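FEZ-1 protein (Fluoribacter gormanii, PDB 5WCK) is a monomeric subclass B3 metallo-beta-lactamase that carries two zinc ions and probably hydrolyses beta-lactam antibiotics. Local coordinates at residues A[2-8]-A[21-25]; A[34-40]-A[64-70]; A[80-84]-A[120-125]; A[139-144]-A[155-159]. The protein carries 2 engineered substitutions. All coordinates share one frame; numbering follows the deposited sequence.

Followed from the N terminus, the four contacts come in series: each closes before the next opens, so none nests in or crosses another. Contact 1 folds the N-terminal arm back onto the loop after strand 17-19, closing off the hairpin of strands 11-14 and 17-19. Contact 2 pairs strands 35-39 and 64-68, closing the crossover through helix 47-56. Contact 3 closes a longer excursion, which holds strand 90-94 and helix 95-103, by fastening helix 80-87 to the loop before strand 126-128. Contact 4 is a hairpin in the second sheet. Contact 2 is central: Leu-38 packs on Ile-83 of contact 3, and Leu-68 on Trp-156 of contact 4, tying helix 80-87 and the two sheets together.

Contact 1 (A[2-8]-A[21-25]); sequences YPMPNPF and GTDDL
Pro-5 to Phe-8 runs extended and in the opposite direction to Thr-22 to Asp-24, with neither chain in a regular strand; the CA atoms of Phe-8 and Thr-22 come within 4.8 Å. The grip is centred on Asn-6 and Asp-23. Asp-23 N donates to Asn-6 O at 3.0 Å, and the Asp-23 carboxylate takes two bonds back: OD1 from Asn-6 N, met from above the carboxylate plane, and OD2 from Asn-6 ND2 in a nearly straight bond (169°). The amide and carboxylate stand steeply to each other, 76° apart. Toward the N terminus, the Tyr-2 hydroxyl gives a short 2.5 Å bond from OH to the syn lone pair of Asp-24 OD2, ring and carboxylate almost coplanar. A water links the same OD2 to Pro-3 O. Between these polar points lies a greasy patch, where Pro-5 CG sits 3.6 Å from Leu-25 CD1 and Tyr-2 and Leu-25 slide past each other in opposite directions, with Tyr-2 CE2 beside Leu-25 CD2. Thr-22 OG1 accepts from Asp-24 N at 3.1 Å, an ST turn that sets the loop. Asp-24 OD1 meanwhile bonds ND1 of the zinc ligand His-215, so Tyr-2 probably helps to orient this second-shell carboxylate. Around this, Met-4, Pro-7 and Thr-22 touch Met-49 of helix 47-56, while Phe-8 meets the ring of Tyr-225 on helix 221-229, edge-to-face.

Contact 2 (A[34-40]-A[64-70]); sequences RGNILIN and TKILLIS. With SO4 (sulfate ion), chain F.
Ile-37 on one strand drops its CG2 methyl into the hollow between Ile-66 and Leu-68 on the other, coming to 3.7 Å from Leu-68 CD1. Ile-37 and Ile-66 lie side by side and point the same way, whereas Leu-68 slants across. The reverse face of the sheet has its own fit: Leu-38 wedges between Thr-64 and Leu-67, its CB 3.8 Å from Thr-64 CG2 and its CD2 beside Leu-67 CD1. At the start of the pair the hollow is Gly-35, whose bare CA gives room for Lys-65 CG at 3.8 Å. Here the register slips by one residue, a beta bulge: Asn-36 O takes a good bond from Lys-65 N and only a weak one from Ile-66 N. Beyond it Leu-38 N and Asn-40 N donate to Ile-66 O and Leu-68 O, and Leu-68 N donates back to Leu-38 O. Past the strand ends the Asn-40 amide, with CG beside its backbone N (chi1 -60°), clasps Ser-70 twice, OD1 accepting from Ser-70 N at 2.8 Å and ND2 giving to Ser-70 OG at 3.1 Å; ND2 also bonds Ala-26 O. At the opposite end Arg-34 NE and NH2 hold a sulfate, probably from the crystallisation liquor, at the guanidinium edge. With helix 47-56 joining the strands, this is the parallel beta-alpha-beta unit of the metallo-beta-lactamase fold, and Ser-70 directly precedes the zinc ligand His-71.

Contact 3 (A[80-84]-A[120-125]); sequences SELIK and TQSTVD
Two carboxylates, of Glu-81 and Asp-125, are the flat groups here, one from each segment. That of Glu-81 is turned to bring OE1 to 3.3 Å from Ser-122 CB, with Gln-121 O near its carbon CD. Asp-125 offers OD2 to Lys-84, whose CE lies 3.3 Å away, and OD1 to a bridging water. Glu-81 CB points at the loop, 3.6 Å from Thr-120 CG2, and a CG trans to the backbone N (chi1 -179°) swings alongside the same methyl; the two side chains cross at about a right angle. The Lys-84 chain bends at chi3 (75°) and sets NZ among several oxygens. Its firm bond is to Thr-123 O at 2.7 Å, reaching the carbonyl from 39° above its plane; the salt bridge from NZ to Asp-125 OD2 is longer, at 3.4 Å. Two waters complete the setting: one accepts from Lys-84 NZ and Thr-123 N while donating to Glu-81 OE1, and the other joins NZ to Asp-125 OD1. A third links Glu-81 N, near the start of helix 80-87, to Thr-120 O. Asp-125 OD2 also accepts from Tyr-91 N, which pins it to strand 90-94. One carboxylate, a carbonyl and two waters surround the Lys-84 ammonium, with Glu-81 joined through a water. This would probably favour its charged form. One direct hydrogen bond, a long salt bridge, three bridging waters and the Thr-120 methyl join helix to loop.

Contact 4 (A[139-144]-A[155-159]); sequences TVLTAH and TWTMK
His-144 and Thr-157 meet at about a right angle on one face of this antiparallel pair. The imidazole presents its edge: NE2 and Thr-157 OG1 are 2.9 Å apart in a hydrogen bond close to the ring plane, and CD2 comes 3.3 Å from Thr-155 O. A chi1 of -57° at His-144 keeps CG beside its own backbone N, leading the ring back over the neighbouring strand. The other face is apolar. Ala-143 CB sits above the six-membered ring of Trp-156, 4.0 Å from its centroid and 28° off the normal, a CH-pi contact, while Leu-141 CB approaches Trp-156 CE3 obliquely. Leu-141 and Met-158 lie side by side pointing the same way, with Leu-141 CD1 and Met-158 CE 3.9 Å apart; Met-158 CE also reaches Thr-139 CG2 at 3.7 Å. Two hydrogen-bonded pairs, Thr-142 with Thr-157 and His-144 with Thr-155, flank the non-hydrogen-bonded pair of Ala-143 and Trp-156. Where the strands part, a water carries the link from Val-140 O to Lys-159 N. The hairpin has a side where the His-144 to Thr-157 bond ties the strands under Met-206, and an oily side facing the other sheet, where the buried Trp-156 NE1 finds its acceptor in Ile-69 O.

Contact 1 (A[2-8]-A[21-25])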
loop_
_atom_site.group_PDB
_atom_site.type_symbol
_atom_site.label_atom_id
_atom_site.label_comp_id
_atom_site.label_asym_id
_atom_site.label_seq_id
_atom_site.Cartn_x
_atom_site.Cartn_y
_atom_site.Cartn_z
ATOM N N TYR A 2 10.411 14.060 5.435
ATOM C CA TYR A 2 10.431 12.815 4.653
ATOM C C TYR A 2 11.350 13.015 3.449
ATOM O O TYR A 2 11.222 13.995 2.733
ATOM C CB TYR A 2 9.027 12.360 4.223
ATOM C CG TYR A 2 9.049 10.910 3.803
ATOM C CD1 TYR A 2 9.028 9.905 4.752
ATOM C CD2 TYR A 2 9.255 10.549 2.486
ATOM C CE1 TYR A 2 9.131 8.565 4.401
ATOM C CE2 TYR A 2 9.373 9.214 2.116
ATOM C CZ TYR A 2 9.311 8.219 3.074
ATOM O OH TYR A 2 9.467 6.893 2.754
ATOM N N PRO A 3 12.301 12.094 3.172
ATOM C CA PRO A 3 13.155 12.216 1.990
ATOM C C PRO A 3 12.352 12.187 0.680
ATOM O O PRO A 3 11.608 11.259 0.442
ATOM C CB PRO A 3 14.129 11.025 2.068
ATOM C CG PRO A 3 13.633 10.130 3.187
ATOM C CD PRO A 3 12.623 10.919 3.991
ATOM N N MET A 4 12.512 13.210 -0.166
ATOM C CA MET A 4 11.787 13.281 -1.427
ATOM C C MET A 4 12.188 12.075 -2.275
ATOM O O MET A 4 13.359 11.877 -2.591
ATOM C CB MET A 4 12.111 14.579 -2.189
ATOM C CG MET A 4 11.481 14.682 -3.585
ATOM S SD MET A 4 9.652 14.749 -3.655
ATOM C CE MET A 4 9.430 13.610 -5.017
ATOM N N PRO A 5 11.233 11.213 -2.681
ATOM C CA PRO A 5 11.565 10.133 -3.597
ATOM C C PRO A 5 12.071 10.633 -4.963
ATOM O O PRO A 5 11.716 11.742 -5.408
ATOM C CB PRO A 5 10.231 9.405 -3.822
ATOM C CG PRO A 5 9.319 9.857 -2.712
ATOM C CD PRO A 5 9.816 11.218 -2.281
ATOM N N ASN A 6 12.809 9.758 -5.645
ATOM C CA ASN A 6 13.268 9.975 -6.992
ATOM C C ASN A 6 12.343 9.257 -7.968
ATOM O O ASN A 6 11.711 8.266 -7.605
ATOM C CB ASN A 6 14.687 9.451 -7.166
ATOM C CG ASN A 6 15.625 10.131 -6.199
ATOM O OD1 ASN A 6 15.840 11.340 -6.317
ATOM N ND2 ASN A 6 16.158 9.378 -5.246
ATOM N N PRO A 7 12.247 9.711 -9.235
ATOM C CA PRO A 7 11.462 8.998 -10.229
ATOM C C PRO A 7 11.997 7.579 -10.470
ATOM O O PRO A 7 13.189 7.266 -10.257
ATOM C CB PRO A 7 11.543 9.842 -11.508
ATOM C CG PRO A 7 12.623 10.866 -11.258
ATOM C CD PRO A 7 12.824 10.966 -9.766
ATOM N N PHE A 8 11.082 6.716 -10.902
ATOM C CA PHE A 8 11.415 5.349 -11.198
ATOM C C PHE A 8 10.726 4.988 -12.499
ATOM O O PHE A 8 9.604 5.415 -12.729
ATOM C CB PHE A 8 10.969 4.399 -10.076
ATOM C CG PHE A 8 11.639 3.053 -10.115
ATOM C CD1 PHE A 8 12.867 2.851 -9.496
ATOM C CD2 PHE A 8 11.112 2.002 -10.845
ATOM C CE1 PHE A 8 13.512 1.631 -9.573
ATOM C CE2 PHE A 8 11.770 0.790 -10.940
ATOM C CZ PHE A 8 12.957 0.591 -10.276
ATOM N N GLY A 21 5.054 3.915 -9.445
ATOM C CA GLY A 21 5.555 4.652 -8.316
ATOM C C GLY A 21 6.965 5.186 -8.506
ATOM O O GLY A 21 7.457 5.361 -9.624
ATOM N N THR A 22 7.585 5.472 -7.367
ATOM C CA THR A 22 8.869 6.122 -7.260
ATOM C C THR A 22 9.926 5.092 -6.836
ATOM O O THR A 22 9.690 3.895 -6.780
ATOM C CB THR A 22 8.779 7.281 -6.261
ATOM O OG1 THR A 22 8.722 6.708 -4.941
ATOM C CG2 THR A 22 7.613 8.219 -6.498
ATOM N N ASP A 23 11.131 5.561 -6.506
ATOM C CA ASP A 23 12.152 4.637 -6.042
ATOM C C ASP A 23 11.970 4.262 -4.562
ATOM O O ASP A 23 12.822 3.521 -4.005
ATOM C CB ASP A 23 13.544 5.211 -6.303
ATOM C CG ASP A 23 13.960 6.329 -5.368
ATOM O OD1 ASP A 23 13.089 6.926 -4.712
ATOM O OD2 ASP A 23 15.208 6.583 -5.292
ATOM N N ASP A 24 10.905 4.773 -3.924
ATOM C CA ASP A 24 10.608 4.515 -2.507
ATOM C C ASP A 24 9.101 4.279 -2.355
ATOM O O ASP A 24 8.655 3.128 -2.208
ATOM C CB ASP A 24 11.120 5.657 -1.620
ATOM C CG ASP A 24 10.606 5.601 -0.197
ATOM O OD1 ASP A 24 10.259 4.482 0.263
ATOM O OD2 ASP A 24 10.521 6.686 0.443
ATOM N N LEU A 25 8.319 5.358 -2.404
ATOM C CA LEU A 25 6.878 5.261 -2.259
ATOM C C LEU A 25 6.319 4.536 -3.489
ATOM O O LEU A 25 6.585 4.950 -4.640
ATOM C CB LEU A 25 6.292 6.669 -2.114
ATOM C CG LEU A 25 6.915 7.510 -1.009
ATOM C CD1 LEU A 25 6.311 8.910 -0.953
ATOM C CD2 LEU A 25 6.820 6.800 0.332
HETATM O O HOH W 1 12.192 8.632 -0.358
HETATM O O HOH W 2 6.965 4.910 -12.242
HETATM O O HOH W 3 8.403 8.020 -10.771
#

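Contact 2 (A[34-40]-A[64-70])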
loop_
_atom_site.group_PDB
_atom_site.type_symbol
_atom_site.label_atom_id
_atom_site.label_comp_id
_atom_site.label_asym_id
_atom_site.label_seq_id
_atom_site.Cartn_x
_atom_site.Cartn_y
_atom_site.Cartn_z
ATOM N N ARG A 34 -12.631 -1.320 -18.584
ATOM C CA ARG A 34 -13.596 -0.349 -18.092
ATOM C C ARG A 34 -12.906 0.760 -17.291
ATOM O O ARG A 34 -13.581 1.514 -16.564
ATOM C CB ARG A 34 -14.680 -1.044 -17.252
ATOM C CG ARG A 34 -15.388 -2.185 -17.977
ATOM C CD ARG A 34 -16.095 -1.732 -19.240
ATOM N NE ARG A 34 -17.202 -0.864 -18.928
ATOM C CZ ARG A 34 -17.914 -0.185 -19.824
ATOM N NH1 ARG A 34 -17.547 -0.161 -21.099
ATOM N NH2 ARG A 34 -19.008 0.440 -19.434
ATOM N N GLY A 35 -11.581 0.869 -17.433
ATOM C CA GLY A 35 -10.816 1.924 -16.785
ATOM C C GLY A 35 -9.804 1.338 -15.823
ATOM O O GLY A 35 -9.650 0.108 -15.728
ATOM N N ASN A 36 -9.118 2.229 -15.099
ATOM C CA ASN A 36 -7.946 1.833 -14.317
ATOM C C ASN A 36 -8.150 2.095 -12.823
ATOM O O ASN A 36 -8.898 3.004 -12.427
ATOM C CB ASN A 36 -6.713 2.584 -14.815
ATOM C CG ASN A 36 -6.518 2.421 -16.305
ATOM O OD1 ASN A 36 -6.904 1.399 -16.890
ATOM N ND2 ASN A 36 -5.944 3.440 -16.923
ATOM N N ILE A 37 -7.444 1.304 -12.000
ATOM C CA ILE A 37 -7.394 1.476 -10.557
ATOM C C ILE A 37 -5.971 1.918 -10.202
ATOM O O ILE A 37 -5.011 1.320 -10.702
ATOM C CB ILE A 37 -7.708 0.176 -9.805
ATOM C CG1 ILE A 37 -9.065 -0.405 -10.225
ATOM C CG2 ILE A 37 -7.602 0.369 -8.297
ATOM C CD1 ILE A 37 -9.345 -1.780 -9.672
ATOM N N LEU A 38 -5.863 2.975 -9.404
ATOM C CA LEU A 38 -4.589 3.466 -8.893
ATOM C C LEU A 38 -4.513 3.200 -7.389
ATOM O O LEU A 38 -5.472 3.502 -6.651
ATOM C CB LEU A 38 -4.466 4.966 -9.185
ATOM C CG LEU A 38 -3.212 5.638 -8.641
ATOM C CD1 LEU A 38 -1.949 5.098 -9.283
ATOM C CD2 LEU A 38 -3.266 7.148 -8.819
ATOM N N ILE A 39 -3.380 2.635 -6.941
ATOM C CA ILE A 39 -3.131 2.380 -5.492
ATOM C C ILE A 39 -1.931 3.240 -5.059
ATOM O O ILE A 39 -0.896 3.080 -5.659
ATOM C CB ILE A 39 -2.867 0.883 -5.210
ATOM C CG1 ILE A 39 -3.887 -0.028 -5.897
ATOM C CG2 ILE A 39 -2.857 0.648 -3.711
ATOM C CD1 ILE A 39 -3.826 -1.480 -5.449
ATOM N N ASN A 40 -2.176 4.117 -4.079
ATOM C CA ASN A 40 -1.221 5.047 -3.417
ATOM C C ASN A 40 -1.037 6.346 -4.218
ATOM O O ASN A 40 -0.522 6.283 -5.279
ATOM C CB ASN A 40 0.071 4.385 -2.930
ATOM C CG ASN A 40 -0.194 3.297 -1.913
ATOM O OD1 ASN A 40 -0.984 3.466 -1.021
ATOM N ND2 ASN A 40 0.500 2.182 -2.037
ATOM N N THR A 64 -8.422 6.976 -14.837
ATOM C CA THR A 64 -8.343 6.503 -13.446
ATOM C C THR A 64 -9.742 6.581 -12.822
ATOM O O THR A 64 -10.255 7.689 -12.541
ATOM C CB THR A 64 -7.369 7.341 -12.613
ATOM O OG1 THR A 64 -6.110 7.431 -13.276
ATOM C CG2 THR A 64 -7.146 6.786 -11.224
ATOM N N LYS A 65 -10.366 5.416 -12.618
ATOM C CA LYS A 65 -11.737 5.328 -12.124
ATOM C C LYS A 65 -11.813 5.187 -10.596
ATOM O O LYS A 65 -12.835 5.580 -9.983
ATOM C CB LYS A 65 -12.449 4.113 -12.715
ATOM C CG LYS A 65 -12.563 4.109 -14.230
ATOM C CD LYS A 65 -13.418 5.227 -14.768
ATOM C CE LYS A 65 -13.614 5.125 -16.265
ATOM N NZ LYS A 65 -14.367 6.288 -16.787
ATOM N N ILE A 66 -10.791 4.567 -9.992
ATOM C CA ILE A 66 -10.806 4.173 -8.575
ATOM C C ILE A 66 -9.424 4.479 -8.007
ATOM O O ILE A 66 -8.416 4.159 -8.649
ATOM C CB ILE A 66 -11.152 2.676 -8.379
ATOM C CG1 ILE A 66 -12.548 2.338 -8.924
ATOM C CG2 ILE A 66 -11.050 2.298 -6.918
ATOM C CD1 ILE A 66 -12.903 0.860 -8.846
ATOM N N LEU A 67 -9.413 5.096 -6.819
ATOM C CA LEU A 67 -8.204 5.368 -6.051
ATOM C C LEU A 67 -8.285 4.615 -4.727
ATOM O O LEU A 67 -9.286 4.731 -3.993
ATOM C CB LEU A 67 -8.099 6.876 -5.783
ATOM C CG LEU A 67 -6.912 7.316 -4.918
ATOM C CD1 LEU A 67 -5.562 6.966 -5.531
ATOM C CD2 LEU A 67 -6.984 8.807 -4.647
ATOM N N LEU A 68 -7.252 3.798 -4.461
ATOM C CA LEU A 68 -7.072 3.039 -3.219
ATOM C C LEU A 68 -5.741 3.444 -2.596
ATOM O O LEU A 68 -4.896 4.035 -3.276
ATOM C CB LEU A 68 -7.050 1.535 -3.514
ATOM C CG LEU A 68 -8.165 0.994 -4.389
ATOM C CD1 LEU A 68 -7.914 -0.467 -4.716
ATOM C CD2 LEU A 68 -9.521 1.194 -3.731
ATOM N N ILE A 69 -5.586 3.102 -1.316
ATOM C CA ILE A 69 -4.363 3.306 -0.587
ATOM C C ILE A 69 -4.009 2.054 0.215
ATOM O O ILE A 69 -4.877 1.248 0.605
ATOM C CB ILE A 69 -4.437 4.539 0.324
ATOM C CG1 ILE A 69 -5.584 4.453 1.331
ATOM C CG2 ILE A 69 -4.481 5.807 -0.516
ATOM C CD1 ILE A 69 -5.613 5.564 2.370
ATOM N N SER A 70 -2.714 1.942 0.543
ATOM C CA SER A 70 -2.237 0.912 1.470
ATOM C C SER A 70 -2.659 1.237 2.910
ATOM O O SER A 70 -3.090 0.372 3.646
ATOM C CB SER A 70 -0.738 0.774 1.407
ATOM O OG SER A 70 -0.340 0.205 0.164
HETATM S S SO4 F . -18.926 -0.622 -15.775
HETATM O O1 SO4 F . -17.549 -0.672 -15.294
HETATM O O2 SO4 F . -19.205 0.726 -16.307
HETATM O O3 SO4 F . -19.042 -1.654 -16.844
HETATM O O4 SO4 F . -19.943 -0.956 -14.795
#

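Contact 3 (A[80-84]-A[120-125])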
loop_
_atom_site.group_PDB
_atom_site.type_symbol
_atom_site.label_atom_id
_atom_site.label_comp_id
_atom_site.label_asym_id
_atom_site.label_seq_id
_atom_site.Cartn_x
_atom_site.Cartn_y
_atom_site.Cartn_z
ATOM N N SER A 80 -4.047 12.373 -2.553
ATOM C CA SER A 80 -5.355 11.837 -2.957
ATOM C C SER A 80 -6.297 12.953 -3.425
ATOM O O SER A 80 -6.977 12.783 -4.435
ATOM C CB SER A 80 -5.975 10.986 -1.903
ATOM O OG SER A 80 -5.199 9.783 -1.730
ATOM N N GLU A 81 -6.337 14.076 -2.702
ATOM C CA GLU A 81 -7.264 15.167 -3.109
ATOM C C GLU A 81 -6.918 15.648 -4.527
ATOM O O GLU A 81 -7.834 15.846 -5.345
ATOM C CB GLU A 81 -7.270 16.302 -2.093
ATOM C CG GLU A 81 -8.235 17.427 -2.476
ATOM C CD GLU A 81 -9.692 17.051 -2.683
ATOM O OE1 GLU A 81 -10.127 15.979 -2.215
ATOM O OE2 GLU A 81 -10.426 17.874 -3.307
ATOM N N LEU A 82 -5.628 15.853 -4.820
ATOM C CA LEU A 82 -5.196 16.268 -6.156
ATOM C C LEU A 82 -5.654 15.263 -7.214
ATOM O O LEU A 82 -6.147 15.637 -8.272
ATOM C CB LEU A 82 -3.673 16.393 -6.212
ATOM C CG LEU A 82 -3.075 17.572 -5.454
ATOM C CD1 LEU A 82 -1.578 17.361 -5.302
ATOM C CD2 LEU A 82 -3.376 18.877 -6.195
ATOM N N ILE A 83 -5.486 13.966 -6.932
ATOM C CA ILE A 83 -5.886 12.949 -7.907
ATOM C C ILE A 83 -7.400 13.020 -8.142
ATOM O O ILE A 83 -7.843 12.916 -9.278
ATOM C CB ILE A 83 -5.401 11.551 -7.487
ATOM C CG1 ILE A 83 -3.872 11.531 -7.580
ATOM C CG2 ILE A 83 -6.052 10.475 -8.351
ATOM C CD1 ILE A 83 -3.206 10.229 -7.257
ATOM N N LYS A 84 -8.174 13.198 -7.080
ATOM C CA LYS A 84 -9.637 13.295 -7.182
ATOM C C LYS A 84 -9.993 14.534 -8.023
ATOM O O LYS A 84 -10.873 14.458 -8.889
ATOM C CB LYS A 84 -10.299 13.377 -5.808
ATOM C CG LYS A 84 -10.204 12.118 -4.949
ATOM C CD LYS A 84 -11.071 12.193 -3.728
ATOM C CE LYS A 84 -12.548 12.015 -4.027
ATOM N NZ LYS A 84 -13.405 12.404 -2.885
ATOM N N THR A 120 -3.833 17.099 2.919
ATOM C CA THR A 120 -5.106 17.679 2.459
ATOM C C THR A 120 -6.271 16.745 2.762
ATOM O O THR A 120 -6.232 15.555 2.427
ATOM C CB THR A 120 -5.027 18.013 0.968
ATOM O OG1 THR A 120 -3.900 18.869 0.777
ATOM C CG2 THR A 120 -6.288 18.671 0.456
ATOM N N GLN A 121 -7.314 17.302 3.383
ATOM C CA GLN A 121 -8.560 16.597 3.635
ATOM C C GLN A 121 -9.242 16.222 2.306
ATOM O O GLN A 121 -9.137 16.920 1.290
ATOM C CB GLN A 121 -9.481 17.460 4.500
ATOM C CG GLN A 121 -8.901 17.761 5.875
ATOM C CD GLN A 121 -9.846 18.550 6.751
ATOM O OE1 GLN A 121 -11.021 18.713 6.442
ATOM N NE2 GLN A 121 -9.338 19.008 7.881
ATOM N N SER A 122 -9.897 15.057 2.310
ATOM C CA SER A 122 -10.649 14.594 1.165
ATOM C C SER A 122 -11.866 13.837 1.693
ATOM O O SER A 122 -11.959 13.549 2.891
ATOM C CB SER A 122 -9.780 13.766 0.261
ATOM O OG SER A 122 -9.380 12.623 0.965
ATOM N N THR A 123 -12.817 13.553 0.800
ATOM C CA THR A 123 -13.924 12.708 1.153
ATOM C C THR A 123 -13.685 11.318 0.568
ATOM O O THR A 123 -13.037 11.163 -0.463
ATOM C CB THR A 123 -15.240 13.323 0.666
ATOM O OG1 THR A 123 -15.128 13.486 -0.743
ATOM C CG2 THR A 123 -15.526 14.664 1.299
ATOM N N VAL A 124 -14.252 10.338 1.258
ATOM C CA VAL A 124 -14.201 8.947 0.847
ATOM C C VAL A 124 -15.530 8.607 0.160
ATOM O O VAL A 124 -16.608 8.739 0.737
ATOM C CB VAL A 124 -13.892 8.054 2.060
ATOM C CG1 VAL A 124 -14.089 6.573 1.761
ATOM C CG2 VAL A 124 -12.488 8.333 2.584
ATOM N N ASP A 125 -15.424 8.089 -1.064
ATOM C CA ASP A 125 -16.606 7.737 -1.873
ATOM C C ASP A 125 -17.190 6.368 -1.490
ATOM O O ASP A 125 -18.404 6.160 -1.609
ATOM C CB ASP A 125 -16.235 7.823 -3.346
ATOM C CG ASP A 125 -15.859 9.238 -3.733
ATOM O OD1 ASP A 125 -16.734 10.112 -3.589
ATOM O OD2 ASP A 125 -14.697 9.468 -4.109
HETATM O O HOH W 4 -5.289 14.227 0.049
HETATM O O HOH W 5 -12.596 15.000 -1.751
HETATM O O HOH W 6 -16.063 12.625 -3.735
#

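Contact 4 (A[139-144]-A[155-159])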
loop_
_atom_site.group_PDB
_atom_site.type_symbol
_atom_site.label_atom_id
_atom_site.label_comp_id
_atom_site.label_asym_id
_atom_site.label_seq_id
_atom_site.Cartn_x
_atom_site.Cartn_y
_atom_site.Cartn_z
ATOM N N THR A 139 -11.595 -7.398 -13.302
ATOM C CA THR A 139 -10.501 -7.536 -12.360
ATOM C C THR A 139 -11.045 -7.425 -10.926
ATOM O O THR A 139 -11.876 -6.563 -10.657
ATOM C CB THR A 139 -9.403 -6.512 -12.655
ATOM O OG1 THR A 139 -8.824 -6.897 -13.900
ATOM C CG2 THR A 139 -8.351 -6.487 -11.570
ATOM N N VAL A 140 -10.560 -8.292 -10.020
ATOM C CA VAL A 140 -11.071 -8.365 -8.644
ATOM C C VAL A 140 -9.892 -8.211 -7.678
ATOM O O VAL A 140 -9.006 -9.101 -7.647
ATOM C CB VAL A 140 -11.792 -9.695 -8.378
ATOM C CG1 VAL A 140 -12.285 -9.769 -6.933
ATOM C CG2 VAL A 140 -12.932 -9.929 -9.364
ATOM N N LEU A 141 -9.895 -7.124 -6.894
ATOM C CA LEU A 141 -8.930 -6.899 -5.807
ATOM C C LEU A 141 -9.664 -7.196 -4.499
ATOM O O LEU A 141 -10.868 -6.932 -4.394
ATOM C CB LEU A 141 -8.438 -5.444 -5.794
ATOM C CG LEU A 141 -7.256 -5.127 -6.701
ATOM C CD1 LEU A 141 -7.536 -5.518 -8.129
ATOM C CD2 LEU A 141 -6.912 -3.641 -6.642
ATOM N N THR A 142 -8.946 -7.714 -3.508
ATOM C CA THR A 142 -9.523 -7.964 -2.196
ATOM C C THR A 142 -8.770 -7.163 -1.135
ATOM O O THR A 142 -7.513 -7.176 -1.100
ATOM C CB THR A 142 -9.530 -9.450 -1.824
ATOM O OG1 THR A 142 -10.302 -10.219 -2.770
ATOM C CG2 THR A 142 -10.132 -9.656 -0.452
ATOM N N ALA A 143 -9.533 -6.452 -0.297
ATOM C CA ALA A 143 -9.001 -5.657 0.803
ATOM C C ALA A 143 -8.909 -6.528 2.059
ATOM O O ALA A 143 -9.920 -7.030 2.549
ATOM C CB ALA A 143 -9.888 -4.475 1.056
ATOM N N HIS A 144 -7.694 -6.734 2.561
ATOM C CA HIS A 144 -7.491 -7.459 3.804
ATOM C C HIS A 144 -7.079 -6.473 4.887
ATOM O O HIS A 144 -6.082 -5.775 4.739
ATOM C CB HIS A 144 -6.441 -8.561 3.680
ATOM C CG HIS A 144 -6.747 -9.554 2.616
ATOM N ND1 HIS A 144 -7.399 -10.741 2.867
ATOM C CD2 HIS A 144 -6.513 -9.511 1.285
ATOM C CE1 HIS A 144 -7.496 -11.416 1.727
ATOM N NE2 HIS A 144 -6.973 -10.686 0.759
ATOM N N THR A 155 -3.898 -4.666 3.238
ATOM C CA THR A 155 -3.085 -5.475 2.355
ATOM C C THR A 155 -3.982 -5.883 1.185
ATOM O O THR A 155 -5.014 -6.530 1.381
ATOM C CB THR A 155 -2.524 -6.682 3.105
ATOM O OG1 THR A 155 -1.547 -6.192 4.032
ATOM C CG2 THR A 155 -1.857 -7.679 2.177
ATOM N N TRP A 156 -3.590 -5.487 -0.016
ATOM C CA TRP A 156 -4.386 -5.686 -1.225
ATOM C C TRP A 156 -3.924 -6.957 -1.932
ATOM O O TRP A 156 -2.737 -7.130 -2.114
ATOM C CB TRP A 156 -4.267 -4.463 -2.149
ATOM C CG TRP A 156 -5.017 -3.249 -1.681
ATOM C CD1 TRP A 156 -4.535 -2.113 -1.091
ATOM C CD2 TRP A 156 -6.434 -3.088 -1.759
ATOM N NE1 TRP A 156 -5.566 -1.261 -0.773
ATOM C CE2 TRP A 156 -6.742 -1.825 -1.204
ATOM C CE3 TRP A 156 -7.454 -3.888 -2.269
ATOM C CZ2 TRP A 156 -8.061 -1.379 -1.137
ATOM C CZ3 TRP A 156 -8.749 -3.431 -2.220
ATOM C CH2 TRP A 156 -9.041 -2.197 -1.643
ATOM N N THR A 157 -4.864 -7.814 -2.341
ATOM C CA THR A 157 -4.501 -9.011 -3.085
ATOM C C THR A 157 -5.301 -9.096 -4.383
ATOM O O THR A 157 -6.421 -8.586 -4.498
ATOM C CB THR A 157 -4.659 -10.274 -2.233
ATOM O OG1 THR A 157 -6.048 -10.461 -1.945
ATOM C CG2 THR A 157 -3.831 -10.237 -0.963
ATOM N N MET A 158 -4.670 -9.739 -5.371
ATOM C CA MET A 158 -5.351 -10.077 -6.612
ATOM C C MET A 158 -4.646 -11.271 -7.249
ATOM O O MET A 158 -3.501 -11.534 -6.950
ATOM C CB MET A 158 -5.388 -8.913 -7.602
ATOM C CG MET A 158 -4.018 -8.465 -8.030
ATOM S SD MET A 158 -3.950 -6.919 -8.977
ATOM C CE MET A 158 -4.975 -7.359 -10.374
ATOM N N LYS A 159 -5.374 -11.980 -8.114
ATOM C CA LYS A 159 -4.807 -13.100 -8.879
ATOM C C LYS A 159 -4.460 -12.606 -10.283
ATOM O O LYS A 159 -5.263 -11.903 -10.909
ATOM C CB LYS A 159 -5.788 -14.269 -8.895
ATOM C CG LYS A 159 -5.160 -15.633 -9.157
ATOM C CD LYS A 159 -6.109 -16.736 -8.704
ATOM C CE LYS A 159 -5.690 -18.137 -9.087
ATOM N NZ LYS A 159 -6.867 -19.020 -9.283
HETATM O O HOH W 7 -8.056 -11.311 -8.769
#